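PDB 2I5G: amidohydrolase from Pseudomonas aeruginosa, which probably acts as a metal-dependent dipeptidase of the membrane (renal) dipeptidase family, peptidase family M19. Local coordinates for residues A[208-213]-A[230-235]; A[224-229]-A[294-299]; A[242-247]-A[308-313]. The protein carries 2 engineered substitutions. All coordinates share one frame; numbering follows the deposited sequence.

Contact 1 (A[208-213]-A[230-235]); sequences VGVTMF and EAIEYV
Val210 carries most of this contact, and its two methyl groups divide the work. With CG1 anti to the backbone N (chi1 -173°), that methyl is turned to Ile232 and Ala231, while CG2 is left for Val235. CB and CG1 of Val210 lie against Ile232 CG1, the CB to CG1 distance being 3.8 Å, and the two branched chains meet at a slant. On the other branch, Val210 CG2 and Val235 CG2 approach tip to tip at 3.9 Å.

The helix segment buries 84 Å² of Val210, whereas Val208 and Ala231 each give up only 16 to 18 Å². Val208 CG1 reaches Val235 CG1 at 4.0 Å, and the small Ala231 lets the helix backbone come near Val210. The loose side is the far face of the helix, where Glu233 and Tyr234 are partly exposed and turn to polar partners, Glu233 in a salt bridge with Arg300 and Tyr234 in a hydrogen bond with Asp195.

Strand 207-210 and helix 225-239 are the first two elements of a beta-alpha-beta unit of the TIM barrel, completed by strand 244-246. In such a unit the helix runs back along the outside of the sheet, and here the local axes lie 9.2 Å apart at 160°, nearly antiparallel. Beta-branched valine and isoleucine suit both layers, since their compact, forked side chains fill the gap between strand and helix. No hydrogen bond spans the two segments; the contact is hydrophobic, implying that burial of aliphatic surface and fit of shape hold the helix to the strand.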
loop_
_atom_site.group_PDB
_atom_site.type_symbol
_atom_site.label_atom_id
_atom_site.label_comp_id
_atom_site.label_asym_id
_atom_site.label_seq_id
_atom_site.Cartn_x
_atom_site.Cartn_y
_atom_site.Cartn_z
ATOM N N VAL A 208 -19.556 -13.288 -12.992
ATOM C CA VAL A 208 -19.380 -13.938 -11.696
ATOM C C VAL A 208 -19.069 -15.424 -11.795
ATOM O O VAL A 208 -19.884 -16.204 -12.280
ATOM C CB VAL A 208 -20.637 -13.806 -10.817
ATOM C CG1 VAL A 208 -20.458 -14.622 -9.532
ATOM C CG2 VAL A 208 -20.911 -12.335 -10.510
ATOM N N GLY A 209 -17.885 -15.807 -11.327
ATOM C CA GLY A 209 -17.501 -17.207 -11.332
ATOM C C GLY A 209 -17.766 -17.767 -9.940
ATOM O O GLY A 209 -17.200 -17.283 -8.954
ATOM N N VAL A 210 -18.637 -18.770 -9.848
ATOM C CA VAL A 210 -18.973 -19.374 -8.563
ATOM C C VAL A 210 -17.908 -20.379 -8.157
ATOM O O VAL A 210 -17.480 -21.202 -8.964
ATOM C CB VAL A 210 -20.335 -20.086 -8.617
ATOM C CG1 VAL A 210 -20.733 -20.549 -7.236
ATOM C CG2 VAL A 210 -21.385 -19.149 -9.179
ATOM N N THR A 211 -17.483 -20.300 -6.899
ATOM C CA THR A 211 -16.453 -21.187 -6.367
ATOM C C THR A 211 -17.044 -22.297 -5.498
ATOM O O THR A 211 -18.247 -22.316 -5.235
ATOM C CB THR A 211 -15.427 -20.399 -5.526
ATOM O OG1 THR A 211 -14.317 -21.248 -5.213
ATOM C CG2 THR A 211 -16.063 -19.903 -4.226
HETATM N N MSE A 212 -16.186 -23.206 -5.044
HETATM C CA MSE A 212 -16.614 -24.334 -4.217
HETATM C C MSE A 212 -15.765 -24.537 -2.959
HETATM O O MSE A 212 -15.749 -25.626 -2.387
HETATM C CB MSE A 212 -16.579 -25.615 -5.046
HETATM C CG MSE A 212 -15.223 -25.885 -5.668
HETATM SE SE MSE A 212 -15.078 -27.628 -6.473
HETATM C CE MSE A 212 -15.486 -27.159 -8.293
ATOM N N PHE A 213 -15.072 -23.493 -2.521
ATOM C CA PHE A 213 -14.230 -23.610 -1.338
ATOM C C PHE A 213 -15.032 -23.965 -0.090
ATOM O O PHE A 213 -15.885 -23.195 0.354
ATOM C CB PHE A 213 -13.462 -22.318 -1.102
ATOM C CG PHE A 213 -12.195 -22.516 -0.346
ATOM C CD1 PHE A 213 -11.171 -23.287 -0.886
ATOM C CD2 PHE A 213 -12.020 -21.946 0.908
ATOM C CE1 PHE A 213 -9.988 -23.491 -0.184
ATOM C CE2 PHE A 213 -10.842 -22.142 1.619
ATOM C CZ PHE A 213 -9.822 -22.915 1.075
ATOM N N GLU A 230 -26.241 -26.130 -6.375
ATOM C CA GLU A 230 -27.240 -25.337 -5.668
ATOM C C GLU A 230 -26.805 -23.877 -5.605
ATOM O O GLU A 230 -27.584 -22.966 -5.896
ATOM C CB GLU A 230 -27.428 -25.875 -4.248
ATOM C CG GLU A 230 -28.282 -24.994 -3.348
ATOM C CD GLU A 230 -28.445 -25.563 -1.943
ATOM O OE1 GLU A 230 -29.007 -24.858 -1.073
ATOM O OE2 GLU A 230 -28.016 -26.714 -1.706
ATOM N N ALA A 231 -25.552 -23.658 -5.221
ATOM C CA ALA A 231 -25.030 -22.306 -5.122
ATOM C C ALA A 231 -24.928 -21.676 -6.508
ATOM O O ALA A 231 -25.179 -20.486 -6.673
ATOM C CB ALA A 231 -23.664 -22.316 -4.431
ATOM N N ILE A 232 -24.570 -22.478 -7.504
ATOM C CA ILE A 232 -24.445 -21.976 -8.866
ATOM C C ILE A 232 -25.799 -21.567 -9.423
ATOM O O ILE A 232 -25.892 -20.657 -10.253
ATOM C CB ILE A 232 -23.791 -23.032 -9.791
ATOM C CG1 ILE A 232 -22.315 -23.187 -9.412
ATOM C CG2 ILE A 232 -23.921 -22.620 -11.257
ATOM C CD1 ILE A 232 -21.585 -24.193 -10.217
ATOM N N GLU A 233 -26.853 -22.227 -8.962
ATOM C CA GLU A 233 -28.194 -21.905 -9.424
ATOM C C GLU A 233 -28.722 -20.679 -8.675
ATOM O O GLU A 233 -29.453 -19.867 -9.244
ATOM C CB GLU A 233 -29.104 -23.119 -9.232
ATOM C CG GLU A 233 -28.583 -24.344 -9.981
ATOM C CD GLU A 233 -29.284 -25.648 -9.607
ATOM O OE1 GLU A 233 -29.485 -25.905 -8.400
ATOM O OE2 GLU A 233 -29.617 -26.427 -10.527
ATOM N N TYR A 234 -28.333 -20.543 -7.409
ATOM C CA TYR A 234 -28.752 -19.408 -6.593
ATOM C C TYR A 234 -28.208 -18.143 -7.238
ATOM O O TYR A 234 -28.923 -17.156 -7.391
ATOM C CB TYR A 234 -28.186 -19.533 -5.172
ATOM C CG TYR A 234 -28.530 -18.390 -4.234
ATOM C CD1 TYR A 234 -29.691 -18.408 -3.467
ATOM C CD2 TYR A 234 -27.687 -17.288 -4.112
ATOM C CE1 TYR A 234 -30.008 -17.351 -2.595
ATOM C CE2 TYR A 234 -27.991 -16.229 -3.248
ATOM C CZ TYR A 234 -29.152 -16.267 -2.490
ATOM O OH TYR A 234 -29.439 -15.224 -1.624
ATOM N N VAL A 235 -26.935 -18.184 -7.627
ATOM C CA VAL A 235 -26.280 -17.034 -8.243
ATOM C C VAL A 235 -26.858 -16.726 -9.609
ATOM O O VAL A 235 -27.075 -15.566 -9.948
ATOM C CB VAL A 235 -24.739 -17.256 -8.388
ATOM C CG1 VAL A 235 -24.117 -16.134 -9.215
ATOM C CG2 VAL A 235 -24.085 -17.300 -7.017
#

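Contact 2 (A[224-229]-A[294-299]); sequences TIDDYA and TETLLK. Engineered in segment 294-299: Lys299 (natural residue Glu).
The carboxylate of Asp226 is the flat group that touches across this contact: Thr296 CG2 stands over one of its faces, 3.8 Å from OD1, and Lys299 CE comes to the same OD1 close to the carboxylate plane, at its edge, at 3.9 Å. Lys299, an engineered residue (Glu in nature), crosses the aspartate at about a right angle; its NZ stays 4.3 Å from Asp226 OD1, beyond a salt bridge, whereas Arg300, the next residue, does pair with that oxygen. The second carboxylate, Asp227, serves its own helix. Its OD2 takes Thr224 N through the anti lone pair and Thr224 OG1 from above the plane. Thr224, at the N-cap, and Asp227 form a capping box; separately, Thr224 OG1 accepts a weak capping bond from Asp226 N.

Deeper in, methyl groups take over. Ile225 reaches Thr296 tip to tip, CG2 being 3.4 Å from OG1, a hydroxyl accommodated there because it is bonded to Asn292 O one turn back. Thr296 sets CG2 anti to its backbone N (chi1 -68° for OG1), which sends the methyl to the aspartate and to Ala229. Ala229 CB also meets Leu297 CD2 at 3.9 Å; so small a residue suits a place where the other helix leans in.

The start of helix 225-239 thus rests on helix 291-299, their local axes 9.8 Å apart and crossing at -62°. The chemistry is graded, with methyl packing inside and charge at the rim, where Asp226 would probably gain from nearby Arg300 and from its place in the helix's first turn.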
loop_
_atom_site.group_PDB
_atom_site.type_symbol
_atom_site.label_atom_id
_atom_site.label_comp_id
_atom_site.label_asym_id
_atom_site.label_seq_id
_atom_site.Cartn_x
_atom_site.Cartn_y
_atom_site.Cartn_z
ATOM N N THR A 224 -21.597 -31.499 -0.981
ATOM C CA THR A 224 -21.468 -32.454 -2.070
ATOM C C THR A 224 -21.521 -31.705 -3.395
ATOM O O THR A 224 -21.825 -30.511 -3.441
ATOM C CB THR A 224 -22.602 -33.491 -2.049
ATOM O OG1 THR A 224 -23.839 -32.862 -2.406
ATOM C CG2 THR A 224 -22.736 -34.094 -0.662
ATOM N N ILE A 225 -21.228 -32.420 -4.472
ATOM C CA ILE A 225 -21.225 -31.838 -5.801
ATOM C C ILE A 225 -22.541 -31.088 -6.032
ATOM O O ILE A 225 -22.562 -30.035 -6.666
ATOM C CB ILE A 225 -20.971 -32.971 -6.860
ATOM C CG1 ILE A 225 -20.080 -32.451 -7.990
ATOM C CG2 ILE A 225 -22.278 -33.531 -7.384
ATOM C CD1 ILE A 225 -20.692 -31.382 -8.825
ATOM N N ASP A 226 -23.629 -31.615 -5.476
ATOM C CA ASP A 226 -24.960 -31.008 -5.604
ATOM C C ASP A 226 -25.102 -29.685 -4.864
ATOM O O ASP A 226 -25.798 -28.786 -5.325
ATOM C CB ASP A 226 -26.031 -31.968 -5.091
ATOM C CG ASP A 226 -26.306 -33.100 -6.051
ATOM O OD1 ASP A 226 -26.939 -32.845 -7.095
ATOM O OD2 ASP A 226 -25.884 -34.242 -5.765
ATOM N N ASP A 227 -24.457 -29.572 -3.709
ATOM C CA ASP A 227 -24.520 -28.343 -2.929
ATOM C C ASP A 227 -23.848 -27.220 -3.704
ATOM O O ASP A 227 -24.137 -26.043 -3.497
ATOM C CB ASP A 227 -23.826 -28.535 -1.580
ATOM C CG ASP A 227 -24.599 -29.457 -0.657
ATOM O OD1 ASP A 227 -25.728 -29.094 -0.262
ATOM O OD2 ASP A 227 -24.081 -30.544 -0.330
ATOM N N TYR A 228 -22.950 -27.599 -4.602
ATOM C CA TYR A 228 -22.233 -26.642 -5.431
ATOM C C TYR A 228 -23.181 -26.160 -6.531
ATOM O O TYR A 228 -23.314 -24.960 -6.767
ATOM C CB TYR A 228 -20.991 -27.319 -6.016
ATOM C CG TYR A 228 -20.090 -26.443 -6.854
ATOM C CD1 TYR A 228 -19.906 -25.092 -6.548
ATOM C CD2 TYR A 228 -19.356 -26.986 -7.911
ATOM C CE1 TYR A 228 -19.007 -24.306 -7.270
ATOM C CE2 TYR A 228 -18.455 -26.212 -8.636
ATOM C CZ TYR A 228 -18.281 -24.873 -8.308
ATOM O OH TYR A 228 -17.355 -24.120 -8.996
ATOM N N ALA A 229 -23.850 -27.098 -7.191
ATOM C CA ALA A 229 -24.803 -26.738 -8.235
ATOM C C ALA A 229 -25.863 -25.833 -7.615
ATOM O O ALA A 229 -26.328 -24.888 -8.242
ATOM C CB ALA A 229 -25.457 -27.986 -8.802
ATOM N N THR A 294 -20.748 -31.111 -15.177
ATOM C CA THR A 294 -21.557 -30.969 -16.379
ATOM C C THR A 294 -22.726 -31.932 -16.240
ATOM O O THR A 294 -23.879 -31.569 -16.466
ATOM C CB THR A 294 -20.742 -31.320 -17.642
ATOM O OG1 THR A 294 -19.728 -30.326 -17.840
ATOM C CG2 THR A 294 -21.638 -31.371 -18.873
ATOM N N GLU A 295 -22.416 -33.164 -15.856
ATOM C CA GLU A 295 -23.431 -34.187 -15.672
ATOM C C GLU A 295 -24.429 -33.780 -14.590
ATOM O O GLU A 295 -25.637 -33.944 -14.761
ATOM C CB GLU A 295 -22.765 -35.517 -15.302
ATOM C CG GLU A 295 -23.726 -36.587 -14.796
ATOM C CD GLU A 295 -23.045 -37.928 -14.553
ATOM O OE1 GLU A 295 -21.897 -37.937 -14.053
ATOM O OE2 GLU A 295 -23.666 -38.975 -14.849
ATOM N N THR A 296 -23.928 -33.244 -13.480
ATOM C CA THR A 296 -24.796 -32.829 -12.383
ATOM C C THR A 296 -25.743 -31.713 -12.801
ATOM O O THR A 296 -26.955 -31.911 -12.850
ATOM C CB THR A 296 -23.974 -32.384 -11.148
ATOM O OG1 THR A 296 -23.315 -33.523 -10.578
ATOM C CG2 THR A 296 -24.881 -31.763 -10.094
ATOM N N LEU A 297 -25.200 -30.541 -13.099
ATOM C CA LEU A 297 -26.031 -29.422 -13.527
ATOM C C LEU A 297 -27.042 -29.898 -14.570
ATOM O O LEU A 297 -28.210 -29.489 -14.577
ATOM C CB LEU A 297 -25.154 -28.320 -14.125
ATOM C CG LEU A 297 -24.360 -27.477 -13.126
ATOM C CD1 LEU A 297 -23.254 -26.737 -13.854
ATOM C CD2 LEU A 297 -25.285 -26.502 -12.430
ATOM N N LEU A 298 -26.576 -30.788 -15.438
ATOM C CA LEU A 298 -27.392 -31.340 -16.508
ATOM C C LEU A 298 -28.562 -32.167 -15.972
ATOM O O LEU A 298 -29.719 -31.932 -16.328
ATOM C CB LEU A 298 -26.503 -32.194 -17.408
ATOM C CG LEU A 298 -26.949 -32.500 -18.833
ATOM C CD1 LEU A 298 -27.300 -31.216 -19.565
ATOM C CD2 LEU A 298 -25.811 -33.225 -19.543
ATOM N N LYS A 299 -28.259 -33.127 -15.105
ATOM C CA LYS A 299 -29.295 -33.982 -14.539
ATOM C C LYS A 299 -30.070 -33.226 -13.470
ATOM O O LYS A 299 -30.864 -33.804 -12.732
ATOM C CB LYS A 299 -28.671 -35.253 -13.948
ATOM C CG LYS A 299 -27.796 -35.035 -12.720
ATOM C CD LYS A 299 -28.564 -35.290 -11.424
ATOM C CE LYS A 299 -27.691 -35.053 -10.189
ATOM N NZ LYS A 299 -26.497 -35.945 -10.109
#

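Contact 3 (A[242-247]-A[308-313]); sequences DAIGIG and RKVMGE
This is a strand-against-helix contact in a TIM barrel: strand 244-246 lies against helix 304-323 near the C-terminus. The strand is at one end of the three-stranded parallel sheet with 177-181 and 207-210, but its Ile246 also bonds through the backbone to Gly15 of strand 13-17, which helps join the two sheets around the barrel. Local axes of strand and helix come within 5.8 Å and cross at -58°. The approach is close at Gly245, whose bare CA lies 3.6 Å from Val310 O.

Two isoleucines flank that glycine and grip Val310 by different methyl groups. Ile244 CG2 meets Val310 CG2 at 3.8 Å, the two chains crossing at a slant, and Ile246 CD1 approaches Val310 CG1 at 4.2 Å. The CB of Met311 points away from the strand, but the chain folds back (chi1 -67°, chi2 -49°) and brings its selenium to 4.3 Å from Ile246 CG1. Beta-branched residues fit the strand, and Val310 is small enough to settle between them.

Polar groups complete the contact, inside and at the rim. Asn314 bonds Ile244 O and Trp315 bonds Ile246 O, so helix side chains take up strand carbonyls. At the outer end Asp242 forms a salt bridge with Lys309; the ammonium has a second partner in Glu241, so two carboxylates share its charge. NZ of Lys309 meets Asp242 OD2 nearly in line with its CG-OD2 bond, at 3.2 Å. Farther in, a single water accepts from Ile246 N at 3.0 Å and sits equally far from Val310 O, to which it probably donates, though other acceptors compete for its protons.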
loop_
_atom_site.group_PDB
_atom_site.type_symbol
_atom_site.label_atom_id
_atom_site.label_comp_id
_atom_site.label_asym_id
_atom_site.label_seq_id
_atom_site.Cartn_x
_atom_site.Cartn_y
_atom_site.Cartn_z
ATOM N N ASP A 242 -26.071 -15.189 -18.611
ATOM C CA ASP A 242 -24.983 -14.665 -19.426
ATOM C C ASP A 242 -23.801 -14.117 -18.627
ATOM O O ASP A 242 -22.744 -13.843 -19.194
ATOM C CB ASP A 242 -25.516 -13.594 -20.374
ATOM C CG ASP A 242 -26.286 -14.183 -21.549
ATOM O OD1 ASP A 242 -26.942 -13.406 -22.275
ATOM O OD2 ASP A 242 -26.225 -15.416 -21.753
ATOM N N ALA A 243 -23.966 -13.981 -17.314
ATOM C CA ALA A 243 -22.897 -13.451 -16.474
ATOM C C ALA A 243 -22.410 -14.409 -15.381
ATOM O O ALA A 243 -21.881 -13.971 -14.355
ATOM C CB ALA A 243 -23.355 -12.151 -15.845
ATOM N N ILE A 244 -22.570 -15.712 -15.604
ATOM C CA ILE A 244 -22.160 -16.702 -14.615
ATOM C C ILE A 244 -21.196 -17.741 -15.190
ATOM O O ILE A 244 -21.304 -18.130 -16.347
ATOM C CB ILE A 244 -23.393 -17.420 -14.028
ATOM C CG1 ILE A 244 -22.981 -18.295 -12.853
ATOM C CG2 ILE A 244 -24.060 -18.276 -15.099
ATOM C CD1 ILE A 244 -24.131 -19.046 -12.237
ATOM N N GLY A 245 -20.254 -18.186 -14.366
ATOM C CA GLY A 245 -19.281 -19.171 -14.802
ATOM C C GLY A 245 -18.675 -19.924 -13.631
ATOM O O GLY A 245 -19.102 -19.760 -12.485
ATOM N N ILE A 246 -17.668 -20.745 -13.919
ATOM C CA ILE A 246 -17.005 -21.531 -12.888
ATOM C C ILE A 246 -15.658 -20.968 -12.448
ATOM O O ILE A 246 -14.887 -20.468 -13.266
ATOM C CB ILE A 246 -16.802 -22.985 -13.367
ATOM C CG1 ILE A 246 -18.158 -23.671 -13.483
ATOM C CG2 ILE A 246 -15.907 -23.754 -12.399
ATOM C CD1 ILE A 246 -18.965 -23.659 -12.192
ATOM N N GLY A 247 -15.402 -21.058 -11.143
ATOM C CA GLY A 247 -14.150 -20.612 -10.541
ATOM C C GLY A 247 -13.900 -21.503 -9.325
ATOM O O GLY A 247 -13.953 -21.050 -8.179
ATOM N N ARG A 308 -23.574 -25.192 -21.485
ATOM C CA ARG A 308 -22.410 -24.792 -22.275
ATOM C C ARG A 308 -21.924 -23.462 -21.708
ATOM O O ARG A 308 -20.722 -23.230 -21.553
ATOM C CB ARG A 308 -22.773 -24.567 -23.747
ATOM C CG ARG A 308 -23.838 -25.479 -24.329
ATOM C CD ARG A 308 -23.284 -26.775 -24.894
ATOM N NE ARG A 308 -22.193 -26.552 -25.835
ATOM C CZ ARG A 308 -21.758 -27.460 -26.704
ATOM N NH1 ARG A 308 -22.325 -28.656 -26.770
ATOM N NH2 ARG A 308 -20.730 -27.178 -27.493
ATOM N N LYS A 309 -22.882 -22.589 -21.406
ATOM C CA LYS A 309 -22.593 -21.264 -20.867
ATOM C C LYS A 309 -21.780 -21.345 -19.589
ATOM O O LYS A 309 -20.619 -20.947 -19.551
ATOM C CB LYS A 309 -23.888 -20.513 -20.546
ATOM C CG LYS A 309 -24.919 -20.491 -21.647
ATOM C CD LYS A 309 -24.413 -19.746 -22.853
ATOM C CE LYS A 309 -25.582 -19.224 -23.662
ATOM N NZ LYS A 309 -26.477 -18.378 -22.820
ATOM N N VAL A 310 -22.411 -21.864 -18.542
ATOM C CA VAL A 310 -21.786 -21.976 -17.238
ATOM C C VAL A 310 -20.461 -22.718 -17.245
ATOM O O VAL A 310 -19.575 -22.401 -16.457
ATOM C CB VAL A 310 -22.732 -22.656 -16.232
ATOM C CG1 VAL A 310 -22.091 -22.681 -14.858
ATOM C CG2 VAL A 310 -24.056 -21.909 -16.181
HETATM N N MSE A 311 -20.302 -23.691 -18.131
HETATM C CA MSE A 311 -19.050 -24.434 -18.146
HETATM C C MSE A 311 -17.886 -23.718 -18.822
HETATM O O MSE A 311 -16.728 -24.072 -18.585
HETATM C CB MSE A 311 -19.248 -25.824 -18.767
HETATM C CG MSE A 311 -20.126 -26.758 -17.935
HETATM SE SE MSE A 311 -19.633 -26.838 -16.046
HETATM C CE MSE A 311 -17.923 -27.726 -16.195
ATOM N N GLY A 312 -18.171 -22.709 -19.644
ATOM C CA GLY A 312 -17.078 -22.011 -20.297
ATOM C C GLY A 312 -17.406 -20.915 -21.292
ATOM O O GLY A 312 -16.774 -19.859 -21.273
ATOM N N GLU A 313 -18.376 -21.151 -22.170
ATOM C CA GLU A 313 -18.744 -20.149 -23.167
ATOM C C GLU A 313 -18.844 -18.734 -22.611
ATOM O O GLU A 313 -18.359 -17.792 -23.229
ATOM C CB GLU A 313 -20.063 -20.528 -23.842
ATOM C CG GLU A 313 -19.962 -21.763 -24.720
ATOM C CD GLU A 313 -21.193 -21.974 -25.583
ATOM O OE1 GLU A 313 -21.179 -22.907 -26.420
ATOM O OE2 GLU A 313 -22.173 -21.208 -25.424
HETATM O O HOH W 1 -16.565 -21.997 -16.435
#

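Overall arrangement
Contacts 1 and 3 lie about 12 Å from the centre of the chain and contact 2 about 19 Å, farther out where helix meets helix. Contacts 1 and 2 share helix 225-239. Contacts 1 and 3 are joined through neighbouring strands, Val210 N bonding to Gly245 O at 2.9 Å, and Tyr228 ties contact 2 to contact 1 through its hydroxyl on Val210 O. The chemistry follows the place. All five touching residues of contact 1 are buried and aliphatic, whereas contacts 2 and 3 each have an exposed edge, at Lys299 and Asp242; contact 3 adds a water and a salt bridge at the rim. Together they link three outer helices with two neighbouring barrel strands.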